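Local coordinates for RNA-binding protein Smaug (Drosophila melanogaster, PDB 1OXJ) that binds RNA through its SAM domain, which is followed by a helical PHAT domain, at residues Trp13-Leu19 with Lys54-Ile59; Leu83-Val87 with Val122-Leu126; Met98-Glu102 with Asn152-His158. All blocks are in the same frame, centred on the assembly; numbering follows the deposited sequence.

Interactions 1, 2 and 3 show how distant parts of a helical, strand-free protein meet. Interaction 1 lies in the SAM domain and pairs helix 10-16 and the turn after it with the long helix 49-77; both its segments come before those of the other two in the chain. Interactions 2 and 3 belong to the PHAT domain and interleave: 83-87, 98-102, 122-126, 152-158. Their centres are about 22 Å apart. Interaction 1 is centred about 25 Å from interaction 2, on the opposite side of the chain's centre, and about 21 Å from interaction 3. Helix 49-77 runs from the SAM part into the PHAT part, giving one side of interaction 1 and touching interaction 2 through Leu76, and probably joins the two.

Interaction 1: residues Trp13-Leu19 with Lys54-Ile59; sequences WLKSLRL and KLALCI
In the SAM domain, a compact bundle of helices, Trp13 of helix 10-16, with Leu17 and Leu19 from the turn that follows, packs against Lys54, Leu55, Cys58 and Ile59 of the long helix 49-77. The first helix ends in a Schellman motif: Arg18 takes a positive phi of 62°, Leu19 N bonds to Leu14 O, and Arg18 N bonds weakly to Lys15 O. Leu14 O accepts from Leu17 N as well, the two donors reaching it from opposite faces of its carbonyl plane. The reversal at Arg18 brings Leu19 back toward the long helix. Trp13 reaches across with the far end of its indole, a placement set by CG standing anti to the backbone N (chi1 -179°). Its CH2 meets Ile59 CD1 at 3.9 Å, the methyl lying at the ring edge and near its plane, while Cys58 CB comes obliquely to within 4.0 Å of Trp13 CZ2. Leu17 CD1 lies over one face of the indole, offset toward the rim, and this methyl touches both ring and sulfur, with Cys58 SG at 3.6 Å. Leu19 CD1 lies 4.2 Å from Leu55 CB and also meets the aliphatic part of Lys54. Trp13 also touches Leu62 of the same long helix and Thr96 and Pro97 of a later loop, so it joins the SAM fold to what follows. At the outer border the contact turns polar. Lys54, its side chain fully extended, carries its ammonium to the carbonyl of Leu17, near the chain reversal. A water accepts from Lys54 NZ and donates to Arg18 O, adding a second link. The direct bond from Lys54 NZ to Leu17 O is 2.7 Å long, its donor tilted 24° from the carbonyl plane.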
ATOM      1  N   TRP A  13       9.486  -2.774   2.834  1.00 33.10           N
ATOM      2  CA  TRP A  13       8.615  -1.996   3.709  1.00 29.97           C
ATOM      3  C   TRP A  13       9.418  -1.463   4.893  1.00 29.99           C
ATOM      4  O   TRP A  13       9.371  -0.275   5.199  1.00 30.66           O
ATOM      5  CB  TRP A  13       7.450  -2.867   4.208  1.00 30.10           C
ATOM      6  CG  TRP A  13       6.486  -2.135   5.115  1.00 32.16           C
ATOM      7  CD1 TRP A  13       5.784  -0.999   4.822  1.00 33.67           C
ATOM      8  CD2 TRP A  13       6.079  -2.530   6.433  1.00 34.99           C
ATOM      9  NE1 TRP A  13       4.957  -0.665   5.878  1.00 35.65           N
ATOM     10  CE2 TRP A  13       5.120  -1.588   6.877  1.00 36.34           C
ATOM     11  CE3 TRP A  13       6.430  -3.591   7.282  1.00 35.73           C
ATOM     12  CZ2 TRP A  13       4.505  -1.677   8.134  1.00 36.63           C
ATOM     13  CZ3 TRP A  13       5.818  -3.678   8.533  1.00 36.53           C
ATOM     14  CH2 TRP A  13       4.866  -2.723   8.943  1.00 36.49           C
ATOM     15  N   LEU A  14      10.156  -2.342   5.563  1.00 29.61           N
ATOM     16  CA  LEU A  14      10.961  -1.917   6.704  1.00 30.94           C
ATOM     17  C   LEU A  14      11.964  -0.829   6.311  1.00 31.83           C
ATOM     18  O   LEU A  14      12.181   0.129   7.058  1.00 31.00           O
ATOM     19  CB  LEU A  14      11.709  -3.104   7.301  1.00 30.56           C
ATOM     20  CG  LEU A  14      10.847  -4.172   7.973  1.00 30.45           C
ATOM     21  CD1 LEU A  14      11.753  -5.298   8.482  1.00 32.03           C
ATOM     22  CD2 LEU A  14      10.078  -3.555   9.124  1.00 28.73           C
ATOM     23  N   LYS A  15      12.595  -1.001   5.155  1.00 32.55           N
ATOM     24  CA  LYS A  15      13.554  -0.015   4.666  1.00 36.61           C
ATOM     25  C   LYS A  15      12.872   1.346   4.510  1.00 38.08           C
ATOM     26  O   LYS A  15      13.488   2.395   4.733  1.00 38.55           O
ATOM     27  CB  LYS A  15      14.131  -0.465   3.315  1.00 39.27           C
ATOM     28  CG  LYS A  15      15.168  -1.579   3.420  1.00 43.06           C
ATOM     29  CD  LYS A  15      15.583  -2.097   2.052  1.00 46.76           C
ATOM     30  CE  LYS A  15      16.725  -3.102   2.154  1.00 49.09           C
ATOM     31  NZ  LYS A  15      17.078  -3.671   0.817  1.00 50.90           N
ATOM     32  N   SER A  16      11.591   1.329   4.146  1.00 37.97           N
ATOM     33  CA  SER A  16      10.852   2.572   3.950  1.00 37.69           C
ATOM     34  C   SER A  16      10.535   3.292   5.258  1.00 39.10           C
ATOM     35  O   SER A  16      10.249   4.491   5.259  1.00 39.25           O
ATOM     36  CB  SER A  16       9.551   2.305   3.176  1.00 37.69           C
ATOM     37  OG  SER A  16       8.524   1.809   4.018  1.00 36.90           O
ATOM     38  N   LEU A  17      10.600   2.562   6.367  1.00 37.64           N
ATOM     39  CA  LEU A  17      10.304   3.116   7.687  1.00 35.98           C
ATOM     40  C   LEU A  17      11.577   3.312   8.506  1.00 36.41           C
ATOM     41  O   LEU A  17      11.516   3.695   9.677  1.00 36.76           O
ATOM     42  CB  LEU A  17       9.388   2.163   8.459  1.00 35.81           C
ATOM     43  CG  LEU A  17       8.107   1.634   7.808  1.00 36.20           C
ATOM     44  CD1 LEU A  17       7.491   0.580   8.724  1.00 38.60           C
ATOM     45  CD2 LEU A  17       7.135   2.763   7.562  1.00 36.10           C
ATOM     46  N   ARG A  18      12.720   3.032   7.889  1.00 35.64           N
ATOM     47  CA  ARG A  18      14.004   3.130   8.559  1.00 38.88           C
ATOM     48  C   ARG A  18      14.063   2.153   9.728  1.00 38.66           C
ATOM     49  O   ARG A  18      14.565   2.475  10.809  1.00 38.33           O
ATOM     50  CB  ARG A  18      14.261   4.563   9.042  1.00 41.33           C
ATOM     51  CG  ARG A  18      14.532   5.544   7.905  1.00 48.24           C
ATOM     52  CD  ARG A  18      15.262   6.785   8.408  1.00 53.56           C
ATOM     53  NE  ARG A  18      16.504   6.440   9.103  1.00 59.25           N
ATOM     54  CZ  ARG A  18      17.535   5.814   8.540  1.00 61.34           C
ATOM     55  NH1 ARG A  18      17.489   5.456   7.262  1.00 63.87           N
ATOM     56  NH2 ARG A  18      18.614   5.533   9.260  1.00 63.14           N
ATOM     57  N   LEU A  19      13.549   0.949   9.496  1.00 36.51           N
ATOM     58  CA  LEU A  19      13.529  -0.092  10.516  1.00 36.70           C
ATOM     59  C   LEU A  19      14.048  -1.427   9.989  1.00 35.56           C
ATOM     60  O   LEU A  19      13.792  -2.474  10.592  1.00 34.85           O
ATOM     61  CB  LEU A  19      12.101  -0.280  11.050  1.00 36.50           C
ATOM     62  CG  LEU A  19      11.544   0.843  11.924  1.00 38.34           C
ATOM     63  CD1 LEU A  19      10.038   0.666  12.105  1.00 36.66           C
ATOM     64  CD2 LEU A  19      12.267   0.832  13.275  1.00 39.44           C
ATOM     65  N   LYS A  54       7.251   2.759  17.458  1.00 38.95           N
ATOM     66  CA  LYS A  54       7.083   3.109  16.057  1.00 39.78           C
ATOM     67  C   LYS A  54       6.566   1.949  15.209  1.00 38.62           C
ATOM     68  O   LYS A  54       5.635   2.116  14.425  1.00 36.71           O
ATOM     69  CB  LYS A  54       8.398   3.615  15.472  1.00 39.00           C
ATOM     70  CG  LYS A  54       8.266   4.120  14.049  1.00 41.61           C
ATOM     71  CD  LYS A  54       9.624   4.523  13.503  1.00 43.72           C
ATOM     72  CE  LYS A  54       9.508   5.134  12.121  1.00 43.79           C
ATOM     73  NZ  LYS A  54      10.846   5.511  11.588  1.00 45.78           N
ATOM     74  N   LEU A  55       7.167   0.775  15.364  1.00 37.24           N
ATOM     75  CA  LEU A  55       6.732  -0.381  14.589  1.00 36.06           C
ATOM     76  C   LEU A  55       5.312  -0.777  14.980  1.00 36.55           C
ATOM     77  O   LEU A  55       4.506  -1.150  14.129  1.00 36.01           O
ATOM     78  CB  LEU A  55       7.696  -1.557  14.794  1.00 35.76           C
ATOM     79  CG  LEU A  55       7.423  -2.819  13.965  1.00 34.33           C
ATOM     80  CD1 LEU A  55       7.258  -2.465  12.494  1.00 32.35           C
ATOM     81  CD2 LEU A  55       8.579  -3.792  14.150  1.00 33.62           C
ATOM     82  N   ALA A  56       4.992  -0.677  16.266  1.00 36.45           N
ATOM     83  CA  ALA A  56       3.651  -1.024  16.713  1.00 38.37           C
ATOM     84  C   ALA A  56       2.652  -0.081  16.049  1.00 37.25           C
ATOM     85  O   ALA A  56       1.570  -0.498  15.644  1.00 37.79           O
ATOM     86  CB  ALA A  56       3.554  -0.919  18.236  1.00 39.45           C
ATOM     87  N   LEU A  57       3.023   1.191  15.942  1.00 36.80           N
ATOM     88  CA  LEU A  57       2.162   2.187  15.307  1.00 38.04           C
ATOM     89  C   LEU A  57       1.972   1.863  13.831  1.00 36.69           C
ATOM     90  O   LEU A  57       0.872   1.989  13.295  1.00 37.13           O
ATOM     91  CB  LEU A  57       2.771   3.585  15.429  1.00 40.62           C
ATOM     92  CG  LEU A  57       2.789   4.229  16.814  1.00 44.54           C
ATOM     93  CD1 LEU A  57       3.405   5.621  16.708  1.00 45.52           C
ATOM     94  CD2 LEU A  57       1.368   4.308  17.363  1.00 43.61           C
ATOM     95  N   CYS A  58       3.052   1.449  13.177  1.00 34.91           N
ATOM     96  CA  CYS A  58       2.992   1.108  11.759  1.00 34.85           C
ATOM     97  C   CYS A  58       2.111  -0.113  11.536  1.00 32.81           C
ATOM     98  O   CYS A  58       1.353  -0.164  10.568  1.00 32.68           O
ATOM     99  CB  CYS A  58       4.402   0.853  11.212  1.00 34.58           C
ATOM    100  SG  CYS A  58       5.434   2.332  11.147  1.00 41.28           S
ATOM    101  N   ILE A  59       2.212  -1.094  12.432  1.00 32.05           N
ATOM    102  CA  ILE A  59       1.400  -2.305  12.331  1.00 32.89           C
ATOM    103  C   ILE A  59      -0.069  -1.921  12.519  1.00 34.11           C
ATOM    104  O   ILE A  59      -0.961  -2.444  11.842  1.00 31.22           O
ATOM    105  CB  ILE A  59       1.823  -3.341  13.409  1.00 32.53           C
ATOM    106  CG1 ILE A  59       3.241  -3.847  13.120  1.00 34.27           C
ATOM    107  CG2 ILE A  59       0.839  -4.500  13.455  1.00 30.90           C
ATOM    108  CD1 ILE A  59       3.351  -4.784  11.921  1.00 35.74           C
TER
HETATM  109  O   HOH W   1      13.134   4.345  12.668  1.00 44.91           O

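Interaction 2: residues Leu83-Val87 with Val122-Leu126; sequences LSTAV and VTNTL
Leu83 extends from CB toward Thr125 and Leu126, its CG standing anti to its own carbonyl carbon (chi1 -72°). CG comes first, 4.0 Å from Thr125 CG2. There the side chain forks. The CD2 branch runs alongside the threonine, the two side chains sliding past each other in opposite directions, and reaches Thr125 CG2 at 3.6 Å. The CD1 branch passes to the neighbouring residue, 3.7 Å from Leu126 CA and 3.8 Å from Leu126 CD1, where the two leucines cross at about a right angle. This is helix-to-helix packing in the PHAT domain: the segments 83-87 and 122-126, on helices 83-91 and 111-127, run nearly antiparallel, their axes 10.9 Å apart at closest approach and 160° between their directions. One turn along from Leu83, Ala86 CB and Val87 CG2 divide the two methyls of Val122 between them, Ala86 CB meeting Val122 CG2 and Val87 CG2 meeting Val122 CG1, each at 4.2 Å. Leu76 of helix 49-77 touches Leu83, Ala86 and Val122, and helix 136-150 covers Val87 and Leu126. Thr125 offers its methyl to Leu83 while its OG1 is hydrogen-bonded to Ile121 O in its own helix.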
ATOM      1  N   LEU A  83      -7.104  14.629  -5.830  1.00 34.22           N
ATOM      2  CA  LEU A  83      -6.257  13.542  -6.302  1.00 36.06           C
ATOM      3  C   LEU A  83      -4.917  13.550  -5.589  1.00 34.78           C
ATOM      4  O   LEU A  83      -4.365  12.488  -5.281  1.00 33.70           O
ATOM      5  CB  LEU A  83      -6.028  13.643  -7.807  1.00 38.17           C
ATOM      6  CG  LEU A  83      -7.230  13.309  -8.685  1.00 41.83           C
ATOM      7  CD1 LEU A  83      -6.828  13.420 -10.151  1.00 44.48           C
ATOM      8  CD2 LEU A  83      -7.713  11.900  -8.362  1.00 43.27           C
ATOM      9  N   SER A  84      -4.386  14.743  -5.327  1.00 33.34           N
ATOM     10  CA  SER A  84      -3.101  14.836  -4.642  1.00 33.99           C
ATOM     11  C   SER A  84      -3.202  14.142  -3.288  1.00 32.14           C
ATOM     12  O   SER A  84      -2.278  13.448  -2.871  1.00 32.04           O
ATOM     13  CB  SER A  84      -2.678  16.302  -4.457  1.00 34.02           C
ATOM     14  OG  SER A  84      -3.557  16.991  -3.588  1.00 36.53           O
ATOM     15  N   THR A  85      -4.332  14.312  -2.609  1.00 30.27           N
ATOM     16  CA  THR A  85      -4.527  13.683  -1.307  1.00 30.12           C
ATOM     17  C   THR A  85      -4.606  12.167  -1.434  1.00 29.67           C
ATOM     18  O   THR A  85      -3.959  11.436  -0.676  1.00 29.41           O
ATOM     19  CB  THR A  85      -5.830  14.177  -0.623  1.00 32.65           C
ATOM     20  OG1 THR A  85      -5.733  15.588  -0.374  1.00 33.99           O
ATOM     21  CG2 THR A  85      -6.059  13.428   0.695  1.00 32.18           C
ATOM     22  N   ALA A  86      -5.404  11.699  -2.387  1.00 28.21           N
ATOM     23  CA  ALA A  86      -5.568  10.264  -2.607  1.00 29.85           C
ATOM     24  C   ALA A  86      -4.226   9.608  -2.929  1.00 31.44           C
ATOM     25  O   ALA A  86      -3.927   8.512  -2.446  1.00 31.11           O
ATOM     26  CB  ALA A  86      -6.559  10.016  -3.749  1.00 27.15           C
ATOM     27  N   VAL A  87      -3.404  10.279  -3.732  1.00 30.13           N
ATOM     28  CA  VAL A  87      -2.117   9.702  -4.090  1.00 32.36           C
ATOM     29  C   VAL A  87      -1.163   9.694  -2.894  1.00 33.30           C
ATOM     30  O   VAL A  87      -0.313   8.806  -2.770  1.00 32.61           O
ATOM     31  CB  VAL A  87      -1.501  10.448  -5.302  1.00 34.79           C
ATOM     32  CG1 VAL A  87      -0.097   9.951  -5.569  1.00 35.84           C
ATOM     33  CG2 VAL A  87      -2.372  10.214  -6.535  1.00 32.17           C
ATOM     34  N   VAL A 122      -8.684   6.508  -9.198  1.00 39.27           N
ATOM     35  CA  VAL A 122      -7.718   7.599  -9.305  1.00 40.12           C
ATOM     36  C   VAL A 122      -7.329   7.868 -10.755  1.00 43.61           C
ATOM     37  O   VAL A 122      -7.460   8.992 -11.242  1.00 41.79           O
ATOM     38  CB  VAL A 122      -6.428   7.296  -8.493  1.00 40.45           C
ATOM     39  CG1 VAL A 122      -5.326   8.302  -8.846  1.00 40.75           C
ATOM     40  CG2 VAL A 122      -6.724   7.372  -7.010  1.00 37.78           C
ATOM     41  N   THR A 123      -6.850   6.842 -11.451  1.00 45.64           N
ATOM     42  CA  THR A 123      -6.440   7.026 -12.838  1.00 48.15           C
ATOM     43  C   THR A 123      -7.613   7.456 -13.714  1.00 49.85           C
ATOM     44  O   THR A 123      -7.425   8.158 -14.709  1.00 51.11           O
ATOM     45  CB  THR A 123      -5.800   5.741 -13.407  1.00 48.70           C
ATOM     46  OG1 THR A 123      -6.748   4.671 -13.372  1.00 48.74           O
ATOM     47  CG2 THR A 123      -4.578   5.353 -12.580  1.00 49.94           C
ATOM     48  N   ASN A 124      -8.823   7.048 -13.342  1.00 51.39           N
ATOM     49  CA  ASN A 124     -10.012   7.423 -14.105  1.00 53.24           C
ATOM     50  C   ASN A 124     -10.420   8.870 -13.835  1.00 53.60           C
ATOM     51  O   ASN A 124     -10.812   9.593 -14.751  1.00 53.71           O
ATOM     52  CB  ASN A 124     -11.183   6.497 -13.772  1.00 55.19           C
ATOM     53  CG  ASN A 124     -11.048   5.127 -14.421  1.00 57.66           C
ATOM     54  OD1 ASN A 124     -11.885   4.245 -14.211  1.00 58.80           O
ATOM     55  ND2 ASN A 124      -9.996   4.943 -15.218  1.00 57.46           N
ATOM     56  N   THR A 125     -10.344   9.277 -12.572  1.00 52.56           N
ATOM     57  CA  THR A 125     -10.689  10.636 -12.185  1.00 52.86           C
ATOM     58  C   THR A 125      -9.691  11.574 -12.846  1.00 53.87           C
ATOM     59  O   THR A 125     -10.039  12.666 -13.305  1.00 53.82           O
ATOM     60  CB  THR A 125     -10.606  10.810 -10.658  1.00 52.50           C
ATOM     61  OG1 THR A 125     -11.669  10.076 -10.041  1.00 52.41           O
ATOM     62  CG2 THR A 125     -10.713  12.281 -10.271  1.00 52.12           C
ATOM     63  N   LEU A 126      -8.447  11.117 -12.890  1.00 54.76           N
ATOM     64  CA  LEU A 126      -7.347  11.858 -13.483  1.00 57.28           C
ATOM     65  C   LEU A 126      -7.638  12.193 -14.938  1.00 59.04           C
ATOM     66  O   LEU A 126      -7.751  13.363 -15.309  1.00 59.63           O
ATOM     67  CB  LEU A 126      -6.068  11.024 -13.396  1.00 56.72           C
ATOM     68  CG  LEU A 126      -4.757  11.650 -13.865  1.00 58.18           C
ATOM     69  CD1 LEU A 126      -4.415  12.842 -12.986  1.00 58.13           C
ATOM     70  CD2 LEU A 126      -3.649  10.607 -13.793  1.00 58.70           C
TER

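Interaction 3: residues Met98-Glu102 with Asn152-His158; sequences MKPLE and NEAFMNH
The Phe155 ring receives Leu101 CD2 at its edge, near the ring plane and 4.1 Å from Phe155 CE1, with the two side chains crossing at about a right angle. Met98 SD comes obliquely to the same ring in a Met-aromatic contact: it lies 3.9 Å from Phe155 CZ, and its direction from the ring centroid is 57° off the normal. The side-chain amide of Asn152 is met by the methionine's end, Met98 CE lying 3.7 Å from Asn152 ND2. Bending of the methionine at chi3 (-126°) brings that methyl to the amide while the sulfur stays against the ring. These groups join two loops of the PHAT domain: 98-102, between helices 83-91 and 111-127, and 152-158, which leads from helix 136-150 into helix 159-170, with His158 at the N-cap position. The backbones are closest at Pro100 and Ala154. Ala154 CB nests against two consecutive carbonyls, 3.5 Å from Met98 O and 3.4 Å from Lys99 O, and in return Leu101 CG rests 3.6 Å from Ala154 O. An Asx turn ties the alanine's N-H to Asn152 OD1, which accepts from Ala154 N at 3.0 Å, the donor standing above the carbonyl plane. Leu116 of helix 111-127 touches Leu101, Phe155 and His158, placing the contact against the domain's helical body. Replacing Leu101 with an alanine would probably open a gap beside the Phe155 edge and leave the ring freer to shift. The chemistry is mixed: apolar carbon and sulfur meet the aromatic ring, while a water accepts from Met98 N and donates to Asn152 OD1. Asn152 OD1 thus serves two donors, consistent with the amide oxygen shaping its own turn while water carries its link to Met98 N.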
ATOM      1  N   MET A  98       1.200  -7.156   1.492  1.00 29.51           N
ATOM      2  CA  MET A  98      -0.145  -7.468   1.040  1.00 29.29           C
ATOM      3  C   MET A  98      -0.229  -8.908   0.569  1.00 30.44           C
ATOM      4  O   MET A  98       0.632  -9.390  -0.163  1.00 29.10           O
ATOM      5  CB  MET A  98      -0.563  -6.548  -0.117  1.00 29.53           C
ATOM      6  CG  MET A  98      -0.722  -5.073   0.241  1.00 31.79           C
ATOM      7  SD  MET A  98      -1.403  -4.097  -1.177  1.00 26.44           S
ATOM      8  CE  MET A  98      -0.173  -2.795  -1.326  1.00 32.17           C
ATOM      9  N   LYS A  99      -1.278  -9.594   0.997  1.00 28.72           N
ATOM     10  CA  LYS A  99      -1.493 -10.971   0.592  1.00 30.97           C
ATOM     11  C   LYS A  99      -1.967 -10.978  -0.851  1.00 32.09           C
ATOM     12  O   LYS A  99      -2.414  -9.957  -1.373  1.00 30.35           O
ATOM     13  CB  LYS A  99      -2.562 -11.618   1.467  1.00 32.03           C
ATOM     14  CG  LYS A  99      -2.223 -11.653   2.950  1.00 35.06           C
ATOM     15  CD  LYS A  99      -3.241 -12.470   3.731  1.00 40.49           C
ATOM     16  CE  LYS A  99      -3.042 -13.960   3.507  1.00 42.99           C
ATOM     17  NZ  LYS A  99      -3.926 -14.774   4.392  1.00 45.16           N
ATOM     18  N   PRO A 100      -1.860 -12.131  -1.524  1.00 33.90           N
ATOM     19  CA  PRO A 100      -2.303 -12.238  -2.920  1.00 34.33           C
ATOM     20  C   PRO A 100      -3.783 -11.861  -3.060  1.00 33.31           C
ATOM     21  O   PRO A 100      -4.556 -11.970  -2.104  1.00 31.37           O
ATOM     22  CB  PRO A 100      -2.067 -13.708  -3.238  1.00 35.56           C
ATOM     23  CG  PRO A 100      -0.834 -14.033  -2.422  1.00 36.74           C
ATOM     24  CD  PRO A 100      -1.142 -13.348  -1.097  1.00 35.13           C
ATOM     25  N   LEU A 101      -4.176 -11.410  -4.245  1.00 33.92           N
ATOM     26  CA  LEU A 101      -5.574 -11.063  -4.484  1.00 34.26           C
ATOM     27  C   LEU A 101      -6.433 -12.310  -4.299  1.00 34.21           C
ATOM     28  O   LEU A 101      -7.581 -12.231  -3.848  1.00 32.31           O
ATOM     29  CB  LEU A 101      -5.755 -10.529  -5.908  1.00 37.45           C
ATOM     30  CG  LEU A 101      -5.001  -9.248  -6.265  1.00 39.33           C
ATOM     31  CD1 LEU A 101      -5.142  -8.987  -7.749  1.00 40.41           C
ATOM     32  CD2 LEU A 101      -5.554  -8.079  -5.469  1.00 39.06           C
ATOM     33  N   GLU A 102      -5.860 -13.464  -4.635  1.00 33.73           N
ATOM     34  CA  GLU A 102      -6.555 -14.746  -4.523  1.00 37.42           C
ATOM     35  C   GLU A 102      -6.699 -15.273  -3.100  1.00 37.46           C
ATOM     36  O   GLU A 102      -6.761 -16.488  -2.894  1.00 39.60           O
ATOM     37  CB  GLU A 102      -5.839 -15.821  -5.347  1.00 40.10           C
ATOM     38  CG  GLU A 102      -5.888 -15.618  -6.834  1.00 42.41           C
ATOM     39  CD  GLU A 102      -5.261 -14.324  -7.246  1.00 41.91           C
ATOM     40  OE1 GLU A 102      -4.173 -13.993  -6.711  1.00 43.33           O
ATOM     41  OE2 GLU A 102      -5.853 -13.639  -8.106  1.00 43.86           O
ATOM     42  N   ASN A 152       4.798  -5.646  -7.233  1.00 44.44           N
ATOM     43  CA  ASN A 152       4.290  -6.203  -5.987  1.00 44.82           C
ATOM     44  C   ASN A 152       3.801  -7.608  -6.334  1.00 45.36           C
ATOM     45  O   ASN A 152       2.864  -7.766  -7.115  1.00 43.23           O
ATOM     46  CB  ASN A 152       3.122  -5.371  -5.465  1.00 45.42           C
ATOM     47  CG  ASN A 152       2.672  -5.807  -4.087  1.00 48.42           C
ATOM     48  OD1 ASN A 152       2.808  -6.978  -3.715  1.00 47.35           O
ATOM     49  ND2 ASN A 152       2.116  -4.872  -3.324  1.00 48.14           N
ATOM     50  N   GLU A 153       4.437  -8.622  -5.759  1.00 45.74           N
ATOM     51  CA  GLU A 153       4.063 -10.003  -6.040  1.00 46.47           C
ATOM     52  C   GLU A 153       2.576 -10.292  -5.877  1.00 46.25           C
ATOM     53  O   GLU A 153       2.038 -11.169  -6.553  1.00 47.36           O
ATOM     54  CB  GLU A 153       4.887 -10.955  -5.171  1.00 47.57           C
ATOM     55  CG  GLU A 153       6.342 -11.053  -5.620  1.00 49.78           C
ATOM     56  CD  GLU A 153       7.155 -12.030  -4.791  1.00 53.07           C
ATOM     57  OE1 GLU A 153       6.636 -13.128  -4.495  1.00 54.22           O
ATOM     58  OE2 GLU A 153       8.314 -11.704  -4.445  1.00 55.13           O
ATOM     59  N   ALA A 154       1.912  -9.556  -4.993  1.00 44.29           N
ATOM     60  CA  ALA A 154       0.485  -9.746  -4.772  1.00 43.16           C
ATOM     61  C   ALA A 154      -0.325  -9.328  -6.000  1.00 42.06           C
ATOM     62  O   ALA A 154      -1.478  -9.727  -6.153  1.00 41.60           O
ATOM     63  CB  ALA A 154       0.035  -8.947  -3.555  1.00 42.63           C
ATOM     64  N   PHE A 155       0.281  -8.529  -6.877  1.00 40.49           N
ATOM     65  CA  PHE A 155      -0.404  -8.067  -8.085  1.00 41.60           C
ATOM     66  C   PHE A 155       0.126  -8.775  -9.320  1.00 42.27           C
ATOM     67  O   PHE A 155      -0.095  -8.340 -10.449  1.00 42.23           O
ATOM     68  CB  PHE A 155      -0.237  -6.553  -8.265  1.00 40.29           C
ATOM     69  CG  PHE A 155      -0.805  -5.740  -7.138  1.00 43.04           C
ATOM     70  CD1 PHE A 155      -2.003  -6.111  -6.530  1.00 42.27           C
ATOM     71  CD2 PHE A 155      -0.152  -4.595  -6.692  1.00 41.42           C
ATOM     72  CE1 PHE A 155      -2.542  -5.355  -5.490  1.00 44.37           C
ATOM     73  CE2 PHE A 155      -0.679  -3.831  -5.654  1.00 44.13           C
ATOM     74  CZ  PHE A 155      -1.878  -4.211  -5.050  1.00 43.80           C
ATOM     75  N   MET A 156       0.840  -9.864  -9.080  1.00 43.66           N
ATOM     76  CA  MET A 156       1.428 -10.678 -10.125  1.00 46.81           C
ATOM     77  C   MET A 156       0.524 -10.838 -11.351  1.00 46.80           C
ATOM     78  O   MET A 156       0.954 -10.595 -12.481  1.00 45.85           O
ATOM     79  CB  MET A 156       1.761 -12.047  -9.531  1.00 48.77           C
ATOM     80  CG  MET A 156       2.404 -13.037 -10.470  1.00 53.54           C
ATOM     81  SD  MET A 156       2.911 -14.479  -9.515  1.00 54.88           S
ATOM     82  CE  MET A 156       4.400 -13.819  -8.752  1.00 52.87           C
ATOM     83  N   ASN A 157      -0.729 -11.226 -11.127  1.00 47.52           N
ATOM     84  CA  ASN A 157      -1.666 -11.438 -12.229  1.00 49.10           C
ATOM     85  C   ASN A 157      -2.367 -10.188 -12.746  1.00 49.16           C
ATOM     86  O   ASN A 157      -3.353 -10.278 -13.481  1.00 49.08           O
ATOM     87  CB  ASN A 157      -2.706 -12.482 -11.827  1.00 50.28           C
ATOM     88  CG  ASN A 157      -2.074 -13.798 -11.440  1.00 52.48           C
ATOM     89  OD1 ASN A 157      -1.233 -14.329 -12.167  1.00 52.53           O
ATOM     90  ND2 ASN A 157      -2.473 -14.334 -10.293  1.00 53.75           N
ATOM     91  N   HIS A 158      -1.851  -9.025 -12.368  1.00 47.87           N
ATOM     92  CA  HIS A 158      -2.416  -7.757 -12.801  1.00 47.26           C
ATOM     93  C   HIS A 158      -1.312  -6.867 -13.344  1.00 46.55           C
ATOM     94  O   HIS A 158      -1.570  -5.772 -13.842  1.00 45.51           O
ATOM     95  CB  HIS A 158      -3.111  -7.065 -11.631  1.00 48.15           C
ATOM     96  CG  HIS A 158      -4.570  -7.373 -11.531  1.00 49.34           C
ATOM     97  ND1 HIS A 158      -5.522  -6.709 -12.273  1.00 50.29           N
ATOM     98  CD2 HIS A 158      -5.242  -8.273 -10.775  1.00 50.31           C
ATOM     99  CE1 HIS A 158      -6.719  -7.185 -11.976  1.00 51.41           C
ATOM    100  NE2 HIS A 158      -6.576  -8.134 -11.068  1.00 51.57           N
TER
HETATM  101  O   HOH W   2       2.727  -7.956  -1.048  1.00 45.49           O